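Long-range contacts in pullulanase (Klebsiella oxytoca, PDB 2YOC), which hydrolyses alpha-1,6-glucosidic linkages in pullulan and related branched alpha-glucans, as a glycosyl hydrolase exported by a type 2 secretion system: residues Asp738-Gln744 with Asn755-Leu760; Ala750-Pro754 with Asn1002-Glu1006. All coordinates share one frame; numbering follows the deposited sequence.

Contact 1 of 2, residues Asp738-Gln744 with Asn755-Leu760; sequences DALRQNQ and NELASL
R741 grips E756 side-on with two nitrogens. R741 NE donates to E756 OE2 at 2.7 Å. R741 NH2 donates to E756 OE1 in a nearly straight bond (177°). Both oxygens lie near the guanidinium plane, but the carboxylate is turned 31° from it. CB of N755 sits over one guanidinium face, 3.2 Å from R741 NH2. The N755 amide reaches back to the end of helix 739-742, where its ND2 donates to R741 O at 2.8 Å, from above the carbonyl plane. L757 CD1 lies against the aliphatic part of R741, 3.7 Å from R741 CG. On the other side of N755, the Q744 amide stacks on the N755 amide, with the planes 27° apart. Further along, L760 CD1 packs 3.9 Å from Q744 CB.

Residues N755 to A758 form a type I beta turn, which presents E756 and L757 to the helix. Outside the two segments, R741 NH1 bonds the carbonyls of Y832 and A834, and N755 ND2 also bonds K833 O. E756 would balance the charge of this buried arginine, and the in-plane bonds would hold its guanidinium in one orientation.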
loop_
_atom_site.group_PDB
_atom_site.type_symbol
_atom_site.label_atom_id
_atom_site.label_comp_id
_atom_site.label_asym_id
_atom_site.label_seq_id
_atom_site.Cartn_x
_atom_site.Cartn_y
_atom_site.Cartn_z
ATOM N N ASP B 738 -21.915 1.563 -23.579
ATOM C CA ASP B 738 -20.774 0.728 -23.935
ATOM C C ASP B 738 -20.018 0.093 -22.748
ATOM O O ASP B 738 -19.406 -0.969 -22.929
ATOM C CB ASP B 738 -19.853 1.453 -24.936
ATOM C CG ASP B 738 -20.480 1.758 -26.305
ATOM O OD1 ASP B 738 -21.705 2.056 -26.355
ATOM O OD2 ASP B 738 -19.732 1.769 -27.311
ATOM N N ALA B 739 -20.134 0.688 -21.521
ATOM C CA ALA B 739 -19.567 0.164 -20.260
ATOM C C ALA B 739 -20.076 -1.272 -19.997
ATOM O O ALA B 739 -19.334 -2.108 -19.480
ATOM C CB ALA B 739 -19.949 1.065 -19.104
ATOM N N LEU B 740 -21.325 -1.559 -20.417
ATOM C CA LEU B 740 -21.936 -2.881 -20.326
ATOM C C LEU B 740 -21.171 -3.950 -21.140
ATOM O O LEU B 740 -21.313 -5.145 -20.871
ATOM C CB LEU B 740 -23.410 -2.830 -20.756
ATOM C CG LEU B 740 -24.376 -2.129 -19.803
ATOM C CD1 LEU B 740 -25.755 -2.015 -20.427
ATOM C CD2 LEU B 740 -24.495 -2.875 -18.491
ATOM N N ARG B 741 -20.362 -3.511 -22.127
ATOM C CA ARG B 741 -19.532 -4.381 -22.959
ATOM C C ARG B 741 -18.056 -4.289 -22.523
ATOM O O ARG B 741 -17.400 -5.315 -22.363
ATOM C CB ARG B 741 -19.710 -4.019 -24.434
ATOM C CG ARG B 741 -18.825 -4.804 -25.374
ATOM C CD ARG B 741 -19.581 -5.163 -26.628
ATOM N NE ARG B 741 -18.778 -5.978 -27.539
ATOM C CZ ARG B 741 -18.616 -7.293 -27.444
ATOM N NH1 ARG B 741 -19.163 -7.966 -26.442
ATOM N NH2 ARG B 741 -17.875 -7.939 -28.328
ATOM N N GLN B 742 -17.571 -3.061 -22.305
ATOM C CA GLN B 742 -16.215 -2.715 -21.877
ATOM C C GLN B 742 -15.781 -3.348 -20.569
ATOM O O GLN B 742 -14.586 -3.598 -20.402
ATOM C CB GLN B 742 -16.120 -1.204 -21.653
ATOM C CG GLN B 742 -15.936 -0.358 -22.882
ATOM C CD GLN B 742 -15.515 0.994 -22.398
ATOM O OE1 GLN B 742 -16.198 1.640 -21.579
ATOM N NE2 GLN B 742 -14.332 1.403 -22.819
ATOM N N ASN B 743 -16.708 -3.474 -19.597
ATOM C CA ASN B 743 -16.412 -4.014 -18.270
ATOM C C ASN B 743 -16.657 -5.526 -18.219
ATOM O O ASN B 743 -17.644 -5.986 -17.635
ATOM C CB ASN B 743 -17.208 -3.273 -17.185
ATOM C CG ASN B 743 -17.054 -1.776 -17.204
ATOM O OD1 ASN B 743 -15.952 -1.230 -17.345
ATOM N ND2 ASN B 743 -18.162 -1.072 -17.050
ATOM N N GLN B 744 -15.738 -6.293 -18.842
ATOM C CA GLN B 744 -15.802 -7.751 -18.902
ATOM C C GLN B 744 -15.552 -8.365 -17.521
ATOM O O GLN B 744 -15.086 -7.674 -16.617
ATOM C CB GLN B 744 -14.763 -8.279 -19.899
ATOM C CG GLN B 744 -15.041 -7.982 -21.363
ATOM C CD GLN B 744 -14.064 -8.738 -22.223
ATOM O OE1 GLN B 744 -12.914 -8.335 -22.398
ATOM N NE2 GLN B 744 -14.469 -9.900 -22.705
ATOM N N ASN B 755 -13.111 -8.425 -25.783
ATOM C CA ASN B 755 -14.050 -8.011 -26.812
ATOM C C ASN B 755 -13.549 -6.692 -27.427
ATOM O O ASN B 755 -12.739 -5.994 -26.807
ATOM C CB ASN B 755 -15.467 -7.896 -26.238
ATOM C CG ASN B 755 -15.682 -6.908 -25.106
ATOM O OD1 ASN B 755 -15.101 -5.818 -25.046
ATOM N ND2 ASN B 755 -16.631 -7.222 -24.239
ATOM N N GLU B 756 -14.033 -6.347 -28.632
ATOM C CA GLU B 756 -13.601 -5.134 -29.348
ATOM C C GLU B 756 -13.625 -3.818 -28.577
ATOM O O GLU B 756 -12.838 -2.933 -28.909
ATOM C CB GLU B 756 -14.257 -4.999 -30.732
ATOM C CG GLU B 756 -15.673 -4.452 -30.734
ATOM C CD GLU B 756 -16.752 -5.382 -30.217
ATOM O OE1 GLU B 756 -16.591 -6.622 -30.321
ATOM O OE2 GLU B 756 -17.779 -4.856 -29.733
ATOM N N LEU B 757 -14.492 -3.694 -27.549
ATOM C CA LEU B 757 -14.600 -2.454 -26.767
ATOM C C LEU B 757 -13.733 -2.409 -25.495
ATOM O O LEU B 757 -13.488 -1.322 -24.960
ATOM C CB LEU B 757 -16.075 -2.103 -26.448
ATOM C CG LEU B 757 -17.117 -2.159 -27.585
ATOM C CD1 LEU B 757 -18.433 -1.588 -27.121
ATOM C CD2 LEU B 757 -16.686 -1.372 -28.783
ATOM N N ALA B 758 -13.259 -3.583 -25.034
ATOM C CA ALA B 758 -12.467 -3.746 -23.811
ATOM C C ALA B 758 -11.130 -2.996 -23.797
ATOM O O ALA B 758 -10.439 -2.927 -24.822
ATOM C CB ALA B 758 -12.250 -5.222 -23.513
ATOM N N SER B 759 -10.778 -2.457 -22.607
ATOM C CA SER B 759 -9.549 -1.703 -22.314
ATOM C C SER B 759 -9.023 -2.036 -20.879
ATOM O O SER B 759 -8.231 -1.271 -20.296
ATOM C CB SER B 759 -9.799 -0.204 -22.474
ATOM O OG SER B 759 -11.014 0.185 -21.853
ATOM N N LEU B 760 -9.475 -3.196 -20.329
ATOM C CA LEU B 760 -9.109 -3.673 -18.991
ATOM C C LEU B 760 -7.658 -4.101 -18.951
ATOM O O LEU B 760 -7.250 -4.933 -19.760
ATOM C CB LEU B 760 -10.010 -4.840 -18.536
ATOM C CG LEU B 760 -11.443 -4.504 -18.172
ATOM C CD1 LEU B 760 -12.312 -5.736 -18.192
ATOM C CD2 LEU B 760 -11.516 -3.855 -16.824
#

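Contact 2 of 2, residues Ala750-Pro754 with Asn1002-Glu1006; sequences AGVLP and NAAPE
V752 packs against the turn that follows strand 994-1002, part of the antiparallel sheet of the pullulanase-type C-terminal region. Its partners are A1003, A1004 and P1005. A1003 is the centre of an inverse gamma turn. The other segment, 750-754, is an irregular loop. It belongs to the excursion between strands 718-720 and 814-816 of the (beta/alpha)8 barrel. The contact therefore joins an excursion of the barrel to one end of the C-terminal antiparallel sheet.

The two methyl groups of V752 have different partners. CG1 lies anti to the carbonyl carbon (chi1 -63°) and meets the methyl group of A1004, with V752 CG1 3.9 Å from A1004 CB. CG2 lies between the backbone N and the carbonyl carbon, and it faces the carbonyl oxygen of A1003. The branch point itself rests on the proline ring: V752 CB is 3.7 Å from P1005 CD. The valine and proline side chains cross obliquely. V752 also touches A973, outside the two segments.

L753 adds a smaller contact. L753 CB is 3.8 Å from P1005 CG, and the ring also lies against V752 O. The leucine touches the proline through CB alone, while its CG and the branches beyond stay further from the ring.

The side-chain contacts are apolar, with two backbone carbonyl oxygens brushing the methyl and ring carbons. Polar groups are used within the turn and around it. The turn is closed by the N1002 side chain: N1002 ND2 donates to E1006 O at 3.1 Å, in the carbonyl plane, with an N-H...O angle of 161°. N1002 ND2 also bonds P1047 O, and N1002 OD1 bonds R1008 NH1.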
loop_
_atom_site.group_PDB
_atom_site.type_symbol
_atom_site.label_atom_id
_atom_site.label_comp_id
_atom_site.label_asym_id
_atom_site.label_seq_id
_atom_site.Cartn_x
_atom_site.Cartn_y
_atom_site.Cartn_z
ATOM N N ALA B 750 -12.502 -11.453 -19.358
ATOM C CA ALA B 750 -11.749 -10.238 -19.077
ATOM C C ALA B 750 -10.276 -10.610 -19.060
ATOM O O ALA B 750 -9.877 -11.499 -18.292
ATOM C CB ALA B 750 -12.155 -9.669 -17.734
ATOM N N GLY B 751 -9.516 -10.008 -19.974
ATOM C CA GLY B 751 -8.081 -10.236 -20.124
ATOM C C GLY B 751 -7.731 -11.330 -21.120
ATOM O O GLY B 751 -7.053 -11.070 -22.121
ATOM N N VAL B 752 -8.206 -12.563 -20.842
ATOM C CA VAL B 752 -7.966 -13.776 -21.638
ATOM C C VAL B 752 -8.498 -13.753 -23.074
ATOM O O VAL B 752 -7.814 -14.226 -23.990
ATOM C CB VAL B 752 -8.381 -15.067 -20.903
ATOM C CG1 VAL B 752 -7.557 -15.273 -19.643
ATOM C CG2 VAL B 752 -9.874 -15.092 -20.598
ATOM N N LEU B 753 -9.738 -13.274 -23.256
ATOM C CA LEU B 753 -10.397 -13.212 -24.561
ATOM C C LEU B 753 -11.194 -11.907 -24.589
ATOM O O LEU B 753 -12.394 -11.882 -24.274
ATOM C CB LEU B 753 -11.247 -14.488 -24.799
ATOM C CG LEU B 753 -12.118 -14.583 -26.051
ATOM C CD1 LEU B 753 -11.308 -14.444 -27.324
ATOM C CD2 LEU B 753 -12.902 -15.869 -26.057
ATOM N N PRO B 754 -10.499 -10.785 -24.868
ATOM C CA PRO B 754 -11.177 -9.485 -24.830
ATOM C C PRO B 754 -12.080 -9.235 -26.010
ATOM O O PRO B 754 -11.864 -9.779 -27.090
ATOM C CB PRO B 754 -10.031 -8.464 -24.757
ATOM C CG PRO B 754 -8.757 -9.270 -24.690
ATOM C CD PRO B 754 -9.079 -10.626 -25.222
ATOM N N ASN B 1002 -10.686 -23.115 -15.295
ATOM C CA ASN B 1002 -9.927 -22.495 -16.377
ATOM C C ASN B 1002 -10.865 -21.643 -17.230
ATOM O O ASN B 1002 -11.449 -22.117 -18.206
ATOM C CB ASN B 1002 -9.143 -23.522 -17.216
ATOM C CG ASN B 1002 -8.212 -22.908 -18.244
ATOM O OD1 ASN B 1002 -7.592 -21.855 -18.031
ATOM N ND2 ASN B 1002 -8.064 -23.586 -19.372
ATOM N N ALA B 1003 -11.014 -20.377 -16.830
ATOM C CA ALA B 1003 -11.851 -19.386 -17.472
ATOM C C ALA B 1003 -11.030 -18.652 -18.542
ATOM O O ALA B 1003 -10.986 -17.415 -18.574
ATOM C CB ALA B 1003 -12.365 -18.422 -16.418
ATOM N N ALA B 1004 -10.395 -19.435 -19.438
ATOM C CA ALA B 1004 -9.520 -18.953 -20.513
ATOM C C ALA B 1004 -9.746 -19.734 -21.823
ATOM O O ALA B 1004 -10.069 -20.926 -21.751
ATOM C CB ALA B 1004 -8.062 -19.087 -20.079
ATOM N N PRO B 1005 -9.544 -19.120 -23.023
ATOM C CA PRO B 1005 -9.755 -19.883 -24.268
ATOM C C PRO B 1005 -8.616 -20.844 -24.598
ATOM O O PRO B 1005 -8.813 -21.758 -25.400
ATOM C CB PRO B 1005 -9.941 -18.796 -25.329
ATOM C CG PRO B 1005 -9.158 -17.635 -24.812
ATOM C CD PRO B 1005 -9.146 -17.723 -23.306
ATOM N N GLU B 1006 -7.427 -20.646 -23.984
ATOM C CA GLU B 1006 -6.256 -21.520 -24.154
ATOM C C GLU B 1006 -6.289 -22.634 -23.073
ATOM O O GLU B 1006 -6.711 -22.387 -21.940
ATOM C CB GLU B 1006 -4.917 -20.706 -24.146
ATOM C CG GLU B 1006 -4.664 -19.825 -22.908
ATOM C CD GLU B 1006 -3.396 -18.975 -22.815
ATOM O OE1 GLU B 1006 -2.293 -19.487 -23.133
ATOM O OE2 GLU B 1006 -3.502 -17.811 -22.350
#

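In the fold
Both contacts draw on the long loop between helices 739-742 and 762-776, and neither lies in the core of the chain. Contact 1 folds this loop back on the short helix before it. Contact 2 leans the same loop on a turn 248 residues further along the chain. Their chemistry differs accordingly. Contact 1 is mixed and buries 577 Å²: a salt bridge and a hydrogen bond from a side-chain amide, flanked by leucine packing. Contact 2 buries 189 Å², and its side-chain contacts are apolar. Each is partly buried, and their centres are 14 Å apart. Q744 joins them: its NE2 probably bonds L753 O, and it packs on A750 and P754.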